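Ent-copalyl diphosphate synthase (Streptomyces platensis, PDB 5BP8) is a bacterial, largely helical enzyme of the terpene cyclase class, with a region related to the C-terminal domain of squalene-hopene cyclases. Local coordinates at residues Met179-Pro184 with Gly200-Arg205; Leu189-Glu194 with Trp495-Ile500. All blocks are in the same frame, centred on the assembly; numbering follows the deposited sequence.

Contact 1. Residues Met179-Pro184 with Gly200-Arg205; sequences MTEQAP and GTRGAR
The guanidinium of R202 meets the 179-184 loop at its edge: T180 OG1 and an ordered water both lie near its plane, while the aliphatic part of the arginine crosses the threonine side chain at about a right angle. R202 NH1 donates to T180 OG1 over 3.0 Å, with an N-H...O angle of 159°. The same hydroxyl also hydrogen-bonds V176 O in helix 171-179, so it links the arginine to that helix. The water accepts from R202 NH2 (3.2 Å) and donates to E181 OE2 (2.8 Å). It thereby couples two opposite charges that do not touch, E181 OE2 standing 5.0 Å from R202 NH1; their attraction probably adds to the hold. A sharp bend at the second torsion of R202 (chi2 -82°) folds the chain over T180, leaving CD 3.7 Å from T180 CB, and the arginine also rests on L193 and V196 of helix 193-196. Farther along, the backbones close in. P184 CA makes a CH...O contact with R202 O (3.6 Å), and P184 CB packs against G203 CA at 3.9 Å, where the glycine offers no side chain to hold the proline off. Both R202 and G203 have positive phi, as the central residues of a type I' beta turn from T201 to A204, closed by A204 N bonding to T201 O. Set at the protein surface, the arrangement is that of a type I' beta turn whose arginine is hydrogen-bonded to T180, the residue just beyond helix 171-179, joining the two loops that flank the short helix 193-196.

Contact 2. Residues Leu189-Glu194 with Trp495-Ile500; sequences LWHTLE and WHDKDI
K498 and H191 carry the polar core. The ammonium of K498 donates to two acceptors on the 189-194 segment: E194 OE2, in a 2.7 Å salt bridge with NZ that uses the syn lone pair, and the carbonyl H191 O, 2.8 Å from NZ and met at a C=O...N angle of 142°. Y32 OH shares E194 OE2, so this buried carboxylate oxygen has two polar partners. Beside the lysine, H191 NE2 donates in its ring plane to the syn side of D497 OD2 (2.7 Å, 162°), although ring and carboxylate are turned 46° apart. H191 ND1 is bonded to G218 O, so the ring is held at both nitrogens and its rotation is fixed; D497 OD2 also bonds S255 OG, which helps position the carboxylate. D497 and K498 belong to the connection of a small antiparallel beta hairpin, strands 495-496 and 500-501; in this helical fold its loop docks against the turn leading into helix 193-196 and the start of that helix. A bend at the second torsion of K498 carries CE to 3.8 Å from T192 CB and 3.9 Å from H191 CD2, and a further bend at the fourth turns NZ to its acceptors. V130 of helix 127-144 touches both T192 and K498.

How the contacts relate
The segments alternate along the chain: 179-184 and 189-194 come first, 200-205 returns to pair with 179-184, and 495-500 arrives some 300 residues later. Contact 1 is therefore local and contact 2 long-range. Their centres lie about 17 Å apart, contact 1 near the surface, about 25 Å from the centre of the chain, and contact 2 buried, about 9 Å from it. Residues 190-193, the turn and the first residue of helix 193-196, join them: the indole of W190 packs on the backbone of A204 and R205, and L193 lies against G200. One short helical region is thus tied outward to surface loops and inward to the hairpin near the C-terminus.

Contact 1. Residues Met179-Pro184 with Gly200-Arg205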
HETATM    1  N   MSE A 179     -24.437   3.679 -12.766  1.00 22.47           N
HETATM    2  CA  MSE A 179     -23.675   3.716 -14.017  1.00 22.42           C
HETATM    3  C   MSE A 179     -23.271   2.326 -14.460  1.00 22.38           C
HETATM    4  O   MSE A 179     -23.337   2.017 -15.642  1.00 21.17           O
HETATM    5  CB  MSE A 179     -22.448   4.636 -13.952  1.00 22.80           C
HETATM    6  CG  MSE A 179     -21.799   4.810 -15.337  1.00 24.10           C
HETATM    7 SE   MSE A 179     -19.955   5.489 -15.210  0.65 25.11          SE
HETATM    8  CE  MSE A 179     -19.058   3.825 -14.648  1.00 25.05           C
ATOM      9  N   THR A 180     -22.849   1.472 -13.526  1.00 21.70           N
ATOM     10  CA  THR A 180     -22.330   0.152 -13.868  1.00 21.60           C
ATOM     11  C   THR A 180     -23.412  -0.897 -14.204  1.00 22.72           C
ATOM     12  O   THR A 180     -23.090  -2.057 -14.456  1.00 23.31           O
ATOM     13  CB  THR A 180     -21.302  -0.375 -12.816  1.00 22.21           C
ATOM     14  OG1 THR A 180     -21.867  -0.346 -11.504  1.00 23.65           O
ATOM     15  CG2 THR A 180     -20.062   0.489 -12.820  1.00 23.32           C
ATOM     16  N   GLU A 181     -24.674  -0.474 -14.276  1.00 22.67           N
ATOM     17  CA  GLU A 181     -25.707  -1.261 -14.950  1.00 24.08           C
ATOM     18  C   GLU A 181     -25.597  -1.141 -16.479  1.00 23.12           C
ATOM     19  O   GLU A 181     -26.082  -2.013 -17.212  1.00 21.80           O
ATOM     20  CB  GLU A 181     -27.093  -0.829 -14.477  1.00 27.24           C
ATOM     21  CG  GLU A 181     -27.273  -1.023 -12.971  1.00 31.29           C
ATOM     22  CD  GLU A 181     -28.552  -0.432 -12.416  1.00 37.03           C
ATOM     23  OE1 GLU A 181     -29.462  -0.061 -13.201  1.00 43.75           O
ATOM     24  OE2 GLU A 181     -28.643  -0.327 -11.173  1.00 42.61           O
ATOM     25  N   GLN A 182     -24.955  -0.066 -16.965  1.00 21.64           N
ATOM     26  CA  GLN A 182     -24.885   0.176 -18.405  1.00 22.17           C
ATOM     27  C   GLN A 182     -23.492   0.308 -19.012  1.00 21.52           C
ATOM     28  O   GLN A 182     -23.352   0.321 -20.239  1.00 21.49           O
ATOM     29  CB  GLN A 182     -25.721   1.412 -18.780  1.00 23.31           C
ATOM     30  CG  GLN A 182     -25.141   2.742 -18.362  1.00 23.89           C
ATOM     31  CD  GLN A 182     -25.914   3.909 -18.974  1.00 25.19           C
ATOM     32  OE1 GLN A 182     -25.574   4.378 -20.062  1.00 27.31           O
ATOM     33  NE2 GLN A 182     -26.959   4.340 -18.316  1.00 24.81           N
ATOM     34  N   ALA A 183     -22.476   0.437 -18.165  1.00 20.60           N
ATOM     35  CA  ALA A 183     -21.115   0.622 -18.602  1.00 20.88           C
ATOM     36  C   ALA A 183     -20.181  -0.004 -17.595  1.00 20.73           C
ATOM     37  O   ALA A 183     -20.496  -0.045 -16.400  1.00 22.28           O
ATOM     38  CB  ALA A 183     -20.792   2.108 -18.745  1.00 20.67           C
ATOM     39  N   PRO A 184     -18.993  -0.399 -18.049  1.00 20.42           N
ATOM     40  CA  PRO A 184     -18.103  -1.086 -17.129  1.00 19.93           C
ATOM     41  C   PRO A 184     -17.494  -0.183 -16.079  1.00 19.98           C
ATOM     42  O   PRO A 184     -17.176   0.985 -16.344  1.00 19.24           O
ATOM     43  CB  PRO A 184     -17.021  -1.651 -18.034  1.00 20.51           C
ATOM     44  CG  PRO A 184     -17.100  -0.851 -19.291  1.00 20.52           C
ATOM     45  CD  PRO A 184     -18.488  -0.374 -19.425  1.00 20.47           C
ATOM     46  N   GLY A 200     -21.364  -9.777  -7.992  1.00 20.52           N
ATOM     47  CA  GLY A 200     -21.590  -9.267  -9.340  1.00 20.51           C
ATOM     48  C   GLY A 200     -20.290  -8.925 -10.019  1.00 19.94           C
ATOM     49  O   GLY A 200     -19.235  -8.981  -9.408  1.00 18.96           O
ATOM     50  N   THR A 201     -20.349  -8.608 -11.307  1.00 20.67           N
ATOM     51  CA  THR A 201     -19.122  -8.459 -12.105  1.00 20.24           C
ATOM     52  C   THR A 201     -18.911  -7.028 -12.559  1.00 21.21           C
ATOM     53  O   THR A 201     -17.779  -6.525 -12.525  1.00 20.71           O
ATOM     54  CB  THR A 201     -19.155  -9.401 -13.314  1.00 22.06           C
ATOM     55  OG1 THR A 201     -20.367  -9.188 -14.058  1.00 20.68           O
ATOM     56  CG2 THR A 201     -19.141 -10.846 -12.809  1.00 22.79           C
ATOM     57  N   ARG A 202     -19.978  -6.368 -13.030  1.00 20.45           N
ATOM     58  CA  ARG A 202     -19.913  -4.911 -13.295  1.00 21.36           C
ATOM     59  C   ARG A 202     -18.858  -4.477 -14.335  1.00 20.81           C
ATOM     60  O   ARG A 202     -18.368  -3.324 -14.336  1.00 20.83           O
ATOM     61  CB  ARG A 202     -19.662  -4.147 -11.999  1.00 23.14           C
ATOM     62  CG  ARG A 202     -20.640  -4.455 -10.888  1.00 25.64           C
ATOM     63  CD  ARG A 202     -21.889  -3.648 -11.084  1.00 27.16           C
ATOM     64  NE  ARG A 202     -22.986  -4.066 -10.243  1.00 29.15           N
ATOM     65  CZ  ARG A 202     -23.986  -3.280  -9.886  1.00 30.21           C
ATOM     66  NH1 ARG A 202     -24.018  -2.007 -10.271  1.00 29.41           N
ATOM     67  NH2 ARG A 202     -24.944  -3.764  -9.119  1.00 30.80           N
ATOM     68  N   GLY A 203     -18.539  -5.379 -15.243  1.00 20.61           N
ATOM     69  CA  GLY A 203     -17.547  -5.134 -16.268  1.00 22.02           C
ATOM     70  C   GLY A 203     -16.102  -5.311 -15.840  1.00 23.04           C
ATOM     71  O   GLY A 203     -15.199  -5.080 -16.634  1.00 23.26           O
ATOM     72  N   ALA A 204     -15.865  -5.670 -14.573  1.00 22.32           N
ATOM     73  CA  ALA A 204     -14.529  -6.014 -14.140  1.00 23.15           C
ATOM     74  C   ALA A 204     -14.131  -7.355 -14.744  1.00 25.58           C
ATOM     75  O   ALA A 204     -14.949  -8.276 -14.830  1.00 25.99           O
ATOM     76  CB  ALA A 204     -14.449  -6.040 -12.626  1.00 23.29           C
ATOM     77  N   ARG A 205     -12.881  -7.436 -15.185  1.00 26.43           N
ATOM     78  CA  ARG A 205     -12.376  -8.605 -15.886  1.00 27.81           C
ATOM     79  C   ARG A 205     -11.255  -9.271 -15.106  1.00 25.46           C
ATOM     80  O   ARG A 205     -10.244  -8.655 -14.867  1.00 26.93           O
ATOM     81  CB  ARG A 205     -11.817  -8.205 -17.239  1.00 31.44           C
ATOM     82  CG  ARG A 205     -12.788  -7.448 -18.122  1.00 38.71           C
ATOM     83  CD  ARG A 205     -12.265  -7.525 -19.537  1.00 45.57           C
ATOM     84  NE  ARG A 205     -12.858  -6.537 -20.425  1.00 53.74           N
ATOM     85  CZ  ARG A 205     -12.813  -6.620 -21.752  1.00 58.29           C
ATOM     86  NH1 ARG A 205     -12.216  -7.657 -22.343  1.00 60.44           N
ATOM     87  NH2 ARG A 205     -13.373  -5.671 -22.493  1.00 60.37           N
TER
HETATM   88  O   HOH W   1     -27.018  -1.349  -9.189  1.00 37.35           O

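Contact 2. Residues Leu189-Glu194 with Trp495-Ile500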
ATOM      1  N   LEU A 189     -10.912   1.007 -10.558  1.00 18.59           N
ATOM      2  CA  LEU A 189     -11.852   0.659  -9.480  1.00 18.17           C
ATOM      3  C   LEU A 189     -12.179  -0.830  -9.417  1.00 17.89           C
ATOM      4  O   LEU A 189     -12.925  -1.249  -8.542  1.00 16.94           O
ATOM      5  CB  LEU A 189     -13.158   1.459  -9.627  1.00 19.07           C
ATOM      6  CG  LEU A 189     -12.937   2.984  -9.439  1.00 20.42           C
ATOM      7  CD1 LEU A 189     -14.220   3.740  -9.763  1.00 20.69           C
ATOM      8  CD2 LEU A 189     -12.460   3.312  -8.034  1.00 22.87           C
ATOM      9  N   TRP A 190     -11.635  -1.652 -10.309  1.00 16.73           N
ATOM     10  CA  TRP A 190     -11.842  -3.096 -10.162  1.00 16.83           C
ATOM     11  C   TRP A 190     -11.337  -3.609  -8.821  1.00 16.82           C
ATOM     12  O   TRP A 190     -11.908  -4.532  -8.253  1.00 16.42           O
ATOM     13  CB  TRP A 190     -11.137  -3.867 -11.273  1.00 17.50           C
ATOM     14  CG  TRP A 190     -11.713  -3.610 -12.659  1.00 17.98           C
ATOM     15  CD1 TRP A 190     -12.804  -2.829 -12.979  1.00 18.16           C
ATOM     16  CD2 TRP A 190     -11.220  -4.141 -13.906  1.00 19.22           C
ATOM     17  NE1 TRP A 190     -12.999  -2.839 -14.355  1.00 19.26           N
ATOM     18  CE2 TRP A 190     -12.051  -3.634 -14.939  1.00 19.85           C
ATOM     19  CE3 TRP A 190     -10.138  -4.940 -14.246  1.00 20.58           C
ATOM     20  CZ2 TRP A 190     -11.851  -3.950 -16.282  1.00 21.56           C
ATOM     21  CZ3 TRP A 190      -9.925  -5.247 -15.582  1.00 22.26           C
ATOM     22  CH2 TRP A 190     -10.785  -4.752 -16.586  1.00 22.40           C
ATOM     23  N   HIS A 191     -10.249  -3.017  -8.343  1.00 16.25           N
ATOM     24  CA  HIS A 191      -9.679  -3.340  -7.044  1.00 16.83           C
ATOM     25  C   HIS A 191     -10.683  -3.157  -5.895  1.00 17.34           C
ATOM     26  O   HIS A 191     -10.500  -3.769  -4.823  1.00 16.45           O
ATOM     27  CB  HIS A 191      -8.462  -2.443  -6.798  1.00 17.29           C
ATOM     28  CG  HIS A 191      -7.647  -2.857  -5.622  1.00 17.65           C
ATOM     29  ND1 HIS A 191      -6.856  -3.978  -5.629  1.00 17.58           N
ATOM     30  CD2 HIS A 191      -7.510  -2.312  -4.387  1.00 19.02           C
ATOM     31  CE1 HIS A 191      -6.269  -4.116  -4.455  1.00 18.13           C
ATOM     32  NE2 HIS A 191      -6.650  -3.115  -3.683  1.00 18.09           N
ATOM     33  N   THR A 192     -11.726  -2.337  -6.118  1.00 17.97           N
ATOM     34  CA  THR A 192     -12.716  -2.016  -5.097  1.00 19.06           C
ATOM     35  C   THR A 192     -14.135  -2.513  -5.461  1.00 18.56           C
ATOM     36  O   THR A 192     -15.157  -2.039  -4.937  1.00 16.78           O
ATOM     37  CB  THR A 192     -12.658  -0.521  -4.710  1.00 23.75           C
ATOM     38  OG1 THR A 192     -13.490  -0.271  -3.556  1.00 27.17           O
ATOM     39  CG2 THR A 192     -13.056   0.351  -5.768  1.00 24.80           C
ATOM     40  N   LEU A 193     -14.183  -3.530  -6.311  1.00 17.31           N
ATOM     41  CA  LEU A 193     -15.455  -4.046  -6.794  1.00 17.49           C
ATOM     42  C   LEU A 193     -16.426  -4.383  -5.644  1.00 17.13           C
ATOM     43  O   LEU A 193     -17.627  -4.161  -5.769  1.00 17.05           O
ATOM     44  CB  LEU A 193     -15.250  -5.279  -7.669  1.00 17.85           C
ATOM     45  CG  LEU A 193     -16.497  -6.028  -8.178  1.00 18.57           C
ATOM     46  CD1 LEU A 193     -17.353  -5.132  -9.061  1.00 19.06           C
ATOM     47  CD2 LEU A 193     -16.087  -7.287  -8.943  1.00 18.59           C
ATOM     48  N   GLU A 194     -15.900  -4.904  -4.547  1.00 17.37           N
ATOM     49  CA  GLU A 194     -16.761  -5.392  -3.426  1.00 17.96           C
ATOM     50  C   GLU A 194     -17.546  -4.281  -2.758  1.00 17.91           C
ATOM     51  O   GLU A 194     -18.526  -4.525  -2.064  1.00 19.30           O
ATOM     52  CB  GLU A 194     -15.921  -6.172  -2.389  1.00 18.29           C
ATOM     53  CG  GLU A 194     -15.167  -5.330  -1.357  1.00 18.24           C
ATOM     54  CD  GLU A 194     -13.864  -4.718  -1.859  1.00 18.06           C
ATOM     55  OE1 GLU A 194     -13.547  -4.832  -3.080  1.00 17.19           O
ATOM     56  OE2 GLU A 194     -13.138  -4.135  -1.008  1.00 18.63           O
ATOM     57  N   TRP A 495       1.496   1.707   3.833  1.00 16.04           N
ATOM     58  CA  TRP A 495       1.137   2.047   2.462  1.00 15.97           C
ATOM     59  C   TRP A 495      -0.353   2.076   2.277  1.00 16.71           C
ATOM     60  O   TRP A 495      -1.045   1.133   2.687  1.00 16.90           O
ATOM     61  CB  TRP A 495       1.762   1.058   1.486  1.00 16.18           C
ATOM     62  CG  TRP A 495       3.252   1.099   1.488  1.00 17.66           C
ATOM     63  CD1 TRP A 495       4.082   0.684   2.472  1.00 17.78           C
ATOM     64  CD2 TRP A 495       4.091   1.579   0.430  1.00 18.42           C
ATOM     65  NE1 TRP A 495       5.375   0.882   2.112  1.00 19.13           N
ATOM     66  CE2 TRP A 495       5.416   1.421   0.857  1.00 18.58           C
ATOM     67  CE3 TRP A 495       3.839   2.127  -0.827  1.00 19.54           C
ATOM     68  CZ2 TRP A 495       6.514   1.824   0.077  1.00 19.47           C
ATOM     69  CZ3 TRP A 495       4.939   2.536  -1.614  1.00 21.10           C
ATOM     70  CH2 TRP A 495       6.250   2.363  -1.153  1.00 19.63           C
ATOM     71  N   HIS A 496      -0.871   3.128   1.653  1.00 17.31           N
ATOM     72  CA  HIS A 496      -2.326   3.242   1.480  1.00 17.82           C
ATOM     73  C   HIS A 496      -2.911   2.224   0.509  1.00 17.98           C
ATOM     74  O   HIS A 496      -2.476   2.122  -0.649  1.00 17.18           O
ATOM     75  CB  HIS A 496      -2.736   4.636   1.014  1.00 19.36           C
ATOM     76  CG  HIS A 496      -2.628   5.684   2.074  1.00 21.24           C
ATOM     77  ND1 HIS A 496      -2.849   7.017   1.818  1.00 25.97           N
ATOM     78  CD2 HIS A 496      -2.295   5.605   3.383  1.00 21.80           C
ATOM     79  CE1 HIS A 496      -2.660   7.717   2.929  1.00 25.42           C
ATOM     80  NE2 HIS A 496      -2.346   6.881   3.898  1.00 22.35           N
ATOM     81  N   ASP A 497      -3.906   1.461   0.970  1.00 17.40           N
ATOM     82  CA  ASP A 497      -4.796   0.777   0.028  1.00 17.70           C
ATOM     83  C   ASP A 497      -6.216   0.806   0.605  1.00 16.85           C
ATOM     84  O   ASP A 497      -6.778   1.882   0.795  1.00 17.93           O
ATOM     85  CB  ASP A 497      -4.274  -0.616  -0.376  1.00 17.70           C
ATOM     86  CG  ASP A 497      -5.148  -1.266  -1.429  1.00 18.98           C
ATOM     87  OD1 ASP A 497      -5.665  -0.530  -2.300  1.00 20.92           O
ATOM     88  OD2 ASP A 497      -5.438  -2.470  -1.342  1.00 18.27           O
ATOM     89  N   LYS A 498      -6.825  -0.334   0.892  1.00 15.48           N
ATOM     90  CA  LYS A 498      -8.120  -0.320   1.517  1.00 15.43           C
ATOM     91  C   LYS A 498      -7.964   0.178   2.946  1.00 16.13           C
ATOM     92  O   LYS A 498      -8.645   1.117   3.362  1.00 15.81           O
ATOM     93  CB  LYS A 498      -8.731  -1.756   1.518  1.00 15.56           C
ATOM     94  CG  LYS A 498      -9.065  -2.301   0.133  1.00 16.16           C
ATOM     95  CD  LYS A 498     -10.297  -1.653  -0.461  1.00 16.76           C
ATOM     96  CE  LYS A 498     -10.466  -2.023  -1.929  1.00 16.57           C
ATOM     97  NZ  LYS A 498     -10.722  -3.475  -2.083  1.00 16.34           N
ATOM     98  N   ASP A 499      -7.109  -0.499   3.703  1.00 17.17           N
ATOM     99  CA  ASP A 499      -6.596   0.023   4.972  1.00 17.96           C
ATOM    100  C   ASP A 499      -5.155   0.433   4.642  1.00 17.47           C
ATOM    101  O   ASP A 499      -4.958   1.183   3.671  1.00 19.06           O
ATOM    102  CB  ASP A 499      -6.809  -0.863   6.248  1.00 18.44           C
ATOM    103  CG  ASP A 499      -6.429  -2.385   6.113  1.00 19.34           C
ATOM    104  OD1 ASP A 499      -5.681  -2.802   5.200  1.00 18.78           O
ATOM    105  OD2 ASP A 499      -6.900  -3.185   7.011  1.00 18.05           O
ATOM    106  N   ILE A 500      -4.178   0.010   5.425  1.00 17.26           N
ATOM    107  CA  ILE A 500      -2.754   0.281   5.137  1.00 17.23           C
ATOM    108  C   ILE A 500      -1.993  -1.048   5.208  1.00 18.49           C
ATOM    109  O   ILE A 500      -2.273  -1.900   6.074  1.00 17.99           O
ATOM    110  CB  ILE A 500      -2.111   1.344   6.051  1.00 17.74           C
ATOM    111  CG1 ILE A 500      -2.478   1.184   7.542  1.00 17.88           C
ATOM    112  CG2 ILE A 500      -2.526   2.727   5.579  1.00 18.74           C
ATOM    113  CD1 ILE A 500      -1.961   2.308   8.432  1.00 18.64           C
TER